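Local atomic coordinates of RidA family protein (Psychrobacter sp. MES7-P7E, PDB entry 6L8P), a protein that probably hydrolyses reactive enamine and imine intermediates released by pyridoxal phosphate-dependent enzymes to keto acids and ammonia, as its RidA relatives do. Residues E65-Q70 with G134-I139; I26-A31 with Y38-K43; F95-T100 with P121-V126. The protein carries 1 engineered substitution. All coordinates share one frame; numbering follows the deposited sequence.

Contact 1. Residues E65-Q70 with G134-I139; sequences EGFKAQ and GGVVEI
Phe67 and Val136 mark the closest backbone approach, their CA atoms 6.2 Å apart, where the first turn of helix 67-84, with Gly66 as its N-cap residue, meets the loop that runs into strand 137-144. One turn on, Gln70 shows how a single amide can fasten a helix start to a neighbouring strand. Gln70 OE1 accepts the backbone N-H of Val136 at 3.0 Å, an almost straight bond (177°) with the donor tilted slightly from the carbonyl plane. The same oxygen accepts a hydrogen bond from a water that also donates to Val137 O, while NE2 reaches Arg64 O and, through a second water, Gly134 O. With both ends engaged, the buried amide has a fixed flip. Carbon contacts fill in beside it. Phe67 CG lies anti to the backbone N (chi1 174°), which carries the ring to the strand: Val136 CG2 sits at the ring edge, 3.9 Å from CD1, and CE1 lies 3.7 Å from Val137 CB. Val137 CG1 rests against Gln70 CB at 3.9 Å. Beyond, Phe67 packs on Leu99 of strand 92-99 and on Val107 and Leu108 of helix 105-115, so the contact lies where two helices cover one end of the sheet.

Contact 2. Residues I26-A31 with Y38-K43; sequences IQTDKA and YSQAVK
Gln40 reaches across to Thr28 and binds both polar atoms of its backbone, a worked example of a side-chain amide doing the job of a strand's peptide group. Gln40 OE1 accepts the N-H of Thr28 at 2.8 Å, and NE2 of the same amide donates to Thr28 O at 3.1 Å, with that oxygen lying in the plane of the amide. The chain is extended beyond CG (chi2 171°), long enough to span the gap between the two backbones. Around Gln40 OE1 the packing is close, with Gln27 CA 3.2 Å and Thr28 CG2 3.6 Å away. Nearer the sheet the segments draw together at Ile26, whose N bonds Ala41 O at 2.9 Å, and the CB atoms of these two residues lie 3.9 Å apart. At this strand end Lys43 touches Ile26 through CB, its NZ bonding Ala85 O instead. Ile26, Ala31 and Ala41 turn to helix 67-84, meeting Ala84 or Ile81. Between the direct bond and the amide, a water joins Ile26 O to Gln40 N.

The other side is looser and faces solvent. There Gln27 NE2 donates to Asp29 OD1, met from above the carboxylate plane, and Thr28 OG1 accepts from Lys30 N in an ST turn, reinforcing the type I beta turn from Thr28 to Ala31.

Since NE2 also donates to Pro32 O, the Gln40 amide has partners at both ends and its flip is settled. The chemistry implies that directional bonds to a buried amide hold the loop after strand 23-26, working beside the apolar packing of Ile26 and Ala41.

Contact 3. Residues F95-T100 with P121-V126; sequences FNVSLT and PARAAV
Phe95 and Arg123 are paired in two parallel strands, 92-99 and 122-127, which belong to a beta-alpha-beta unit whose crossover is helix 105-115. Over residues 95-99 and 122-126 the strand directions differ by 15°.

Main-chain bonds follow the parallel scheme. Phe95, Val97 and Leu99 use their N-H groups on the carbonyls of Ala122, Ala124 and Val126 in turn, while Ala124 and Val126 give theirs back to Phe95 O and Val97 O. The bond from Leu99 N to Val126 O is 3.0 Å long. Two CA-H...O contacts add to this, Arg123 CA lying 3.2 Å from Phe95 O and Ala125 CA 3.3 Å from Val97 O.

Apolar packing dominates the face carrying Phe95, Val97, Arg123 and Ala125, which turns to helix 105-115. Phe95 CE2 meets Pro121 CG at 3.7 Å, and the ring also meets that of Phe112 with the planes at about 75°. Val97 CB lies 4.2 Å from Ala125 CB, and the aliphatic part of Arg123 crosses Val97 at a slant, Arg123 CD 4.0 Å from Val97 CG2. Arg123 CG also lies 4.0 Å from Phe95 CB.

The polar interactions centre on the buried guanidinium of Arg123. In a chain bent at chi3 (75°), it donates from NH1 to Asn109 OD1, makes a cation-pi contact with Phe112, and through NE bonds a malonate ion, probably from the crystallisation liquor. This is consistent with the RidA pocket, where an arginine receives the substrate carboxylate. Backbone atoms of Arg123 and Ala125 bind a neighbouring subunit, the latter through Glu138 of that chain.

On the face bearing Asn96 and Ala124, the Asn96 amide leans over its neighbour, ND2 standing 3.5 Å from Ala124 CB.

Overall arrangement
From the N terminus, contact 2 comes first: it closes the short loop between strands 23-26 and 41-44 and is complete before the others begin. Residues 65-70 then open contact 1 at the start of helix 67-84, and it closes only when the chain returns at 134-139. Contact 3 is nested within that long loop, its two strands joined by way of helix 105-115. Contacts 1 and 3 touch, as strands 137-144 and 92-99 are neighbours in the sheet: Glu138 O lies 2.9 Å from Ser98 N. Contact 2 lies across the chain's centre, about 20 Å from either other contact between centres, yet all three reach the same mixed sheet.

Contact 1. Residues E65-Q70 with G134-I139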
loop_
_atom_site.group_PDB
_atom_site.type_symbol
_atom_site.label_atom_id
_atom_site.label_comp_id
_atom_site.label_asym_id
_atom_site.label_seq_id
_atom_site.Cartn_x
_atom_site.Cartn_y
_atom_site.Cartn_z
ATOM N N GLU A 65 -4.282 11.998 22.567
ATOM C CA GLU A 65 -5.284 13.013 22.262
ATOM C C GLU A 65 -4.825 13.920 21.120
ATOM O O GLU A 65 -3.825 14.639 21.264
ATOM C CB GLU A 65 -5.556 13.862 23.504
ATOM C CG GLU A 65 -6.439 13.171 24.527
ATOM C CD GLU A 65 -7.846 12.906 23.999
ATOM O OE1 GLU A 65 -8.403 13.788 23.300
ATOM O OE2 GLU A 65 -8.390 11.811 24.285
ATOM N N GLY A 66 -5.576 13.901 20.012
ATOM C CA GLY A 66 -5.359 14.790 18.888
ATOM C C GLY A 66 -4.343 14.271 17.877
ATOM O O GLY A 66 -3.513 13.404 18.162
ATOM N N PHE A 67 -4.370 14.900 16.684
ATOM C CA PHE A 67 -3.534 14.434 15.583
ATOM C C PHE A 67 -2.047 14.499 15.911
ATOM O O PHE A 67 -1.325 13.549 15.648
ATOM C CB PHE A 67 -3.791 15.237 14.308
ATOM C CG PHE A 67 -2.852 14.879 13.226
ATOM C CD1 PHE A 67 -3.096 13.775 12.423
ATOM C CD2 PHE A 67 -1.680 15.607 13.036
ATOM C CE1 PHE A 67 -2.156 13.420 11.443
ATOM C CE2 PHE A 67 -0.745 15.251 12.077
ATOM C CZ PHE A 67 -0.989 14.150 11.283
ATOM N N LYS A 68 -1.535 15.652 16.373
ATOM C CA LYS A 68 -0.084 15.759 16.534
ATOM C C LYS A 68 0.449 14.700 17.493
ATOM O O LYS A 68 1.472 14.050 17.227
ATOM C CB LYS A 68 0.292 17.160 17.036
ATOM C CG LYS A 68 1.804 17.374 16.999
ATOM C CD LYS A 68 2.118 18.872 17.070
ATOM C CE LYS A 68 3.546 19.095 17.476
ATOM N NZ LYS A 68 3.663 20.364 18.263
ATOM N N ALA A 69 -0.226 14.541 18.635
ATOM C CA ALA A 69 0.209 13.568 19.623
ATOM C C ALA A 69 0.113 12.147 19.077
ATOM O O ALA A 69 1.000 11.321 19.314
ATOM C CB ALA A 69 -0.625 13.729 20.894
ATOM N N GLN A 70 -0.953 11.851 18.326
ATOM C CA GLN A 70 -1.036 10.527 17.709
ATOM C C GLN A 70 0.066 10.316 16.688
ATOM O O GLN A 70 0.653 9.231 16.639
ATOM C CB GLN A 70 -2.397 10.322 17.037
ATOM C CG GLN A 70 -3.487 10.006 18.067
ATOM C CD GLN A 70 -4.836 9.743 17.456
ATOM O OE1 GLN A 70 -4.947 9.157 16.381
ATOM N NE2 GLN A 70 -5.887 10.195 18.124
ATOM N N GLY A 134 -10.906 4.414 15.725
ATOM C CA GLY A 134 -11.118 5.847 15.682
ATOM C C GLY A 134 -9.844 6.657 15.637
ATOM O O GLY A 134 -9.894 7.866 15.884
ATOM N N GLY A 135 -8.720 6.044 15.313
ATOM C CA GLY A 135 -7.497 6.815 15.098
ATOM C C GLY A 135 -7.643 7.813 13.954
ATOM O O GLY A 135 -8.515 7.699 13.087
ATOM N N VAL A 136 -6.790 8.851 13.978
ATOM C CA VAL A 136 -6.779 9.841 12.893
ATOM C C VAL A 136 -5.536 9.747 12.023
ATOM O O VAL A 136 -5.430 10.497 11.040
ATOM C CB VAL A 136 -6.955 11.284 13.417
ATOM C CG1 VAL A 136 -8.286 11.361 14.131
ATOM C CG2 VAL A 136 -5.838 11.701 14.337
ATOM N N VAL A 137 -4.618 8.836 12.301
ATOM C CA VAL A 137 -3.439 8.648 11.444
ATOM C C VAL A 137 -2.940 7.212 11.611
ATOM O O VAL A 137 -2.837 6.700 12.734
ATOM C CB VAL A 137 -2.326 9.692 11.763
ATOM C CG1 VAL A 137 -1.935 9.681 13.246
ATOM C CG2 VAL A 137 -1.094 9.398 10.893
ATOM N N GLU A 138 -2.645 6.549 10.485
ATOM C CA GLU A 138 -2.021 5.230 10.469
ATOM C C GLU A 138 -0.847 5.303 9.504
ATOM O O GLU A 138 -0.991 5.879 8.426
ATOM C CB GLU A 138 -3.029 4.142 9.987
ATOM C CG GLU A 138 -2.426 2.769 9.904
ATOM C CD GLU A 138 -3.476 1.708 9.556
ATOM O OE1 GLU A 138 -4.704 1.977 9.668
ATOM O OE2 GLU A 138 -3.100 0.576 9.177
ATOM N N ILE A 139 0.317 4.766 9.884
ATOM C CA ILE A 139 1.474 4.787 8.990
ATOM C C ILE A 139 2.036 3.394 8.907
ATOM O O ILE A 139 2.292 2.763 9.935
ATOM C CB ILE A 139 2.545 5.785 9.470
ATOM C CG1 ILE A 139 1.936 7.198 9.553
ATOM C CG2 ILE A 139 3.775 5.715 8.531
ATOM C CD1 ILE A 139 2.964 8.315 9.942
HETATM O O HOH W 1 -3.773 6.938 15.257
HETATM O O HOH W 2 -8.775 9.677 17.592
#

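Contact 2. Residues I26-A31 with Y38-K43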
loop_
_atom_site.group_PDB
_atom_site.type_symbol
_atom_site.label_atom_id
_atom_site.label_comp_id
_atom_site.label_asym_id
_atom_site.label_seq_id
_atom_site.Cartn_x
_atom_site.Cartn_y
_atom_site.Cartn_z
ATOM N N ILE A 26 8.725 -10.179 13.932
ATOM C CA ILE A 26 9.268 -9.218 14.883
ATOM C C ILE A 26 8.196 -8.926 15.922
ATOM O O ILE A 26 7.033 -8.660 15.576
ATOM C CB ILE A 26 9.699 -7.908 14.193
ATOM C CG1 ILE A 26 10.675 -8.119 13.017
ATOM C CG2 ILE A 26 10.291 -6.906 15.203
ATOM C CD1 ILE A 26 11.942 -8.936 13.332
ATOM N N GLN A 27 8.580 -8.949 17.202
ATOM C CA GLN A 27 7.670 -8.550 18.267
ATOM C C GLN A 27 8.456 -7.773 19.309
ATOM O O GLN A 27 9.590 -8.139 19.648
ATOM C CB GLN A 27 6.983 -9.750 18.945
ATOM C CG GLN A 27 5.852 -9.380 19.954
ATOM C CD GLN A 27 6.384 -8.975 21.337
ATOM O OE1 GLN A 27 7.484 -9.376 21.732
ATOM N NE2 GLN A 27 5.613 -8.162 22.063
ATOM N N THR A 28 7.861 -6.698 19.796
ATOM C CA THR A 28 8.431 -5.949 20.908
ATOM C C THR A 28 7.325 -5.413 21.804
ATOM O O THR A 28 6.339 -4.847 21.338
ATOM C CB THR A 28 9.337 -4.801 20.439
ATOM O OG1 THR A 28 9.731 -4.005 21.567
ATOM C CG2 THR A 28 8.646 -3.896 19.413
ATOM N N ASP A 29 7.530 -5.527 23.120
ATOM C CA ASP A 29 6.587 -4.888 24.028
ATOM C C ASP A 29 6.670 -3.367 24.035
ATOM O O ASP A 29 5.834 -2.725 24.689
ATOM C CB ASP A 29 6.817 -5.396 25.460
ATOM C CG ASP A 29 6.657 -6.891 25.583
ATOM O OD1 ASP A 29 5.798 -7.470 24.882
ATOM O OD2 ASP A 29 7.399 -7.495 26.390
ATOM N N LYS A 30 7.661 -2.766 23.357
ATOM C CA LYS A 30 7.746 -1.320 23.299
ATOM C C LYS A 30 6.847 -0.722 22.237
ATOM O O LYS A 30 6.772 0.500 22.136
ATOM C CB LYS A 30 9.197 -0.900 23.066
ATOM C CG LYS A 30 10.063 -1.300 24.283
ATOM C CD LYS A 30 11.554 -1.195 24.039
ATOM C CE LYS A 30 12.232 -0.690 25.307
ATOM N NZ LYS A 30 12.834 -1.804 26.094
ATOM N N ALA A 31 6.192 -1.544 21.430
ATOM C CA ALA A 31 5.175 -1.048 20.519
ATOM C C ALA A 31 3.833 -1.684 20.857
ATOM O O ALA A 31 3.775 -2.708 21.564
ATOM C CB ALA A 31 5.551 -1.359 19.060
ATOM N N TYR A 38 -2.603 -10.030 13.052
ATOM C CA TYR A 38 -1.366 -9.662 12.357
ATOM C C TYR A 38 -0.217 -9.599 13.360
ATOM O O TYR A 38 -0.437 -9.546 14.579
ATOM C CB TYR A 38 -1.490 -8.304 11.610
ATOM C CG TYR A 38 -1.802 -7.089 12.451
ATOM C CD1 TYR A 38 -3.113 -6.717 12.689
ATOM C CD2 TYR A 38 -0.787 -6.311 12.966
ATOM C CE1 TYR A 38 -3.422 -5.612 13.456
ATOM C CE2 TYR A 38 -1.069 -5.178 13.714
ATOM C CZ TYR A 38 -2.390 -4.847 13.969
ATOM O OH TYR A 38 -2.677 -3.738 14.745
ATOM N N SER A 39 1.010 -9.645 12.827
ATOM C CA SER A 39 2.226 -9.428 13.596
ATOM C C SER A 39 2.676 -7.995 13.412
ATOM O O SER A 39 2.398 -7.356 12.386
ATOM C CB SER A 39 3.342 -10.351 13.136
ATOM O OG SER A 39 2.970 -11.711 13.417
ATOM N N GLN A 40 3.466 -7.513 14.391
ATOM C CA GLN A 40 3.955 -6.144 14.294
ATOM C C GLN A 40 4.802 -5.919 13.040
ATOM O O GLN A 40 4.690 -4.859 12.410
ATOM C CB GLN A 40 4.772 -5.775 15.544
ATOM C CG GLN A 40 3.900 -5.580 16.777
ATOM C CD GLN A 40 4.765 -5.447 18.033
ATOM O OE1 GLN A 40 5.935 -5.841 18.014
ATOM N NE2 GLN A 40 4.225 -4.840 19.080
ATOM N N ALA A 41 5.681 -6.856 12.694
ATOM C CA ALA A 41 6.471 -6.710 11.476
ATOM C C ALA A 41 6.986 -8.071 11.072
ATOM O O ALA A 41 7.061 -8.993 11.887
ATOM C CB ALA A 41 7.647 -5.733 11.671
ATOM N N VAL A 42 7.359 -8.180 9.795
ATOM C CA VAL A 42 7.969 -9.398 9.265
ATOM C C VAL A 42 9.235 -8.995 8.532
ATOM O O VAL A 42 9.210 -8.104 7.674
ATOM C CB VAL A 42 7.051 -10.181 8.307
ATOM C CG1 VAL A 42 7.823 -11.402 7.743
ATOM C CG2 VAL A 42 5.794 -10.639 9.005
ATOM N N LYS A 43 10.339 -9.657 8.846
ATOM C CA LYS A 43 11.626 -9.364 8.226
ATOM C C LYS A 43 12.013 -10.513 7.312
ATOM O O LYS A 43 11.915 -11.676 7.708
ATOM C CB LYS A 43 12.689 -9.149 9.316
ATOM C CG LYS A 43 14.120 -8.909 8.769
ATOM C CD LYS A 43 15.018 -8.551 9.961
ATOM C CE LYS A 43 16.439 -8.254 9.510
ATOM N NZ LYS A 43 17.251 -7.867 10.703
HETATM O O HOH W 3 4.255 -9.196 16.581
#

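Contact 3. Residues F95-T100 with P121-V126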
loop_
_atom_site.group_PDB
_atom_site.type_symbol
_atom_site.label_atom_id
_atom_site.label_comp_id
_atom_site.label_asym_id
_atom_site.label_seq_id
_atom_site.Cartn_x
_atom_site.Cartn_y
_atom_site.Cartn_z
ATOM N N PHE A 95 7.148 4.992 3.358
ATOM C CA PHE A 95 6.038 5.149 4.298
ATOM C C PHE A 95 4.726 5.250 3.521
ATOM O O PHE A 95 4.651 5.928 2.493
ATOM C CB PHE A 95 6.182 6.449 5.109
ATOM C CG PHE A 95 7.156 6.388 6.242
ATOM C CD1 PHE A 95 7.036 5.414 7.243
ATOM C CD2 PHE A 95 8.184 7.348 6.326
ATOM C CE1 PHE A 95 7.927 5.406 8.315
ATOM C CE2 PHE A 95 9.063 7.362 7.408
ATOM C CZ PHE A 95 8.947 6.376 8.400
ATOM N N ASN A 96 3.658 4.662 4.062
ATOM C CA ASN A 96 2.318 4.867 3.514
ATOM C C ASN A 96 1.480 5.474 4.615
ATOM O O ASN A 96 1.293 4.852 5.668
ATOM C CB ASN A 96 1.716 3.549 3.042
ATOM C CG ASN A 96 0.578 3.743 2.111
ATOM O OD1 ASN A 96 -0.583 3.625 2.501
ATOM N ND2 ASN A 96 0.891 4.031 0.859
ATOM N N VAL A 97 0.987 6.679 4.390
ATOM C CA VAL A 97 0.271 7.427 5.423
ATOM C C VAL A 97 -1.216 7.468 5.092
ATOM O O VAL A 97 -1.600 7.862 3.979
ATOM C CB VAL A 97 0.794 8.857 5.520
ATOM C CG1 VAL A 97 0.036 9.616 6.596
ATOM C CG2 VAL A 97 2.333 8.859 5.820
ATOM N N SER A 98 -2.057 7.108 6.072
ATOM C CA SER A 98 -3.500 7.257 5.959
ATOM C C SER A 98 -3.959 8.246 7.019
ATOM O O SER A 98 -3.696 8.047 8.210
ATOM C CB SER A 98 -4.196 5.913 6.157
ATOM O OG SER A 98 -3.661 4.915 5.273
ATOM N N LEU A 99 -4.608 9.324 6.589
ATOM C CA LEU A 99 -5.144 10.360 7.471
ATOM C C LEU A 99 -6.659 10.347 7.406
ATOM O O LEU A 99 -7.228 10.069 6.352
ATOM C CB LEU A 99 -4.695 11.765 7.037
ATOM C CG LEU A 99 -3.178 11.949 6.981
ATOM C CD1 LEU A 99 -2.908 13.344 6.458
ATOM C CD2 LEU A 99 -2.667 11.826 8.370
ATOM N N THR A 100 -7.334 10.742 8.512
ATOM C CA THR A 100 -8.771 10.970 8.362
ATOM C C THR A 100 -9.094 12.420 7.997
ATOM O O THR A 100 -10.252 12.721 7.646
ATOM C CB THR A 100 -9.530 10.541 9.629
ATOM O OG1 THR A 100 -8.901 11.125 10.774
ATOM C CG2 THR A 100 -9.518 9.017 9.809
ATOM N N PRO A 121 12.394 9.009 3.172
ATOM C CA PRO A 121 11.846 7.869 2.416
ATOM C C PRO A 121 10.880 8.343 1.338
ATOM O O PRO A 121 10.357 9.467 1.362
ATOM C CB PRO A 121 11.093 7.052 3.482
ATOM C CG PRO A 121 11.720 7.482 4.801
ATOM C CD PRO A 121 12.039 8.949 4.606
ATOM N N ALA A 122 10.592 7.408 0.428
ATOM C CA ALA A 122 9.450 7.551 -0.452
ATOM C C ALA A 122 8.187 7.519 0.405
ATOM O O ALA A 122 8.176 7.001 1.528
ATOM C CB ALA A 122 9.451 6.416 -1.479
ATOM N N ARG A 123 7.123 8.088 -0.121
ATOM C CA ARG A 123 5.886 8.198 0.658
ATOM C C ARG A 123 4.672 8.204 -0.255
ATOM O O ARG A 123 4.728 8.678 -1.392
ATOM C CB ARG A 123 5.872 9.478 1.502
ATOM C CG ARG A 123 4.933 9.410 2.737
ATOM C CD ARG A 123 5.093 10.704 3.573
ATOM N NE ARG A 123 4.429 11.846 2.935
ATOM C CZ ARG A 123 4.379 13.064 3.473
ATOM N NH1 ARG A 123 4.974 13.275 4.666
ATOM N NH2 ARG A 123 3.747 14.041 2.848
ATOM N N ALA A 124 3.542 7.764 0.301
ATOM C CA ALA A 124 2.241 8.110 -0.237
ATOM C C ALA A 124 1.366 8.592 0.910
ATOM O O ALA A 124 1.600 8.245 2.082
ATOM C CB ALA A 124 1.609 6.923 -0.922
ATOM N N ALA A 125 0.353 9.390 0.586
ATOM C CA ALA A 125 -0.512 9.928 1.639
ATOM C C ALA A 125 -1.900 10.111 1.056
ATOM O O ALA A 125 -2.066 10.695 -0.023
ATOM C CB ALA A 125 0.026 11.265 2.212
ATOM N N VAL A 126 -2.915 9.643 1.781
ATOM C CA VAL A 126 -4.291 9.807 1.324
ATOM C C VAL A 126 -5.157 10.089 2.537
ATOM O O VAL A 126 -4.774 9.798 3.679
ATOM C CB VAL A 126 -4.840 8.550 0.618
ATOM C CG1 VAL A 126 -3.946 8.138 -0.576
ATOM C CG2 VAL A 126 -4.959 7.386 1.612
#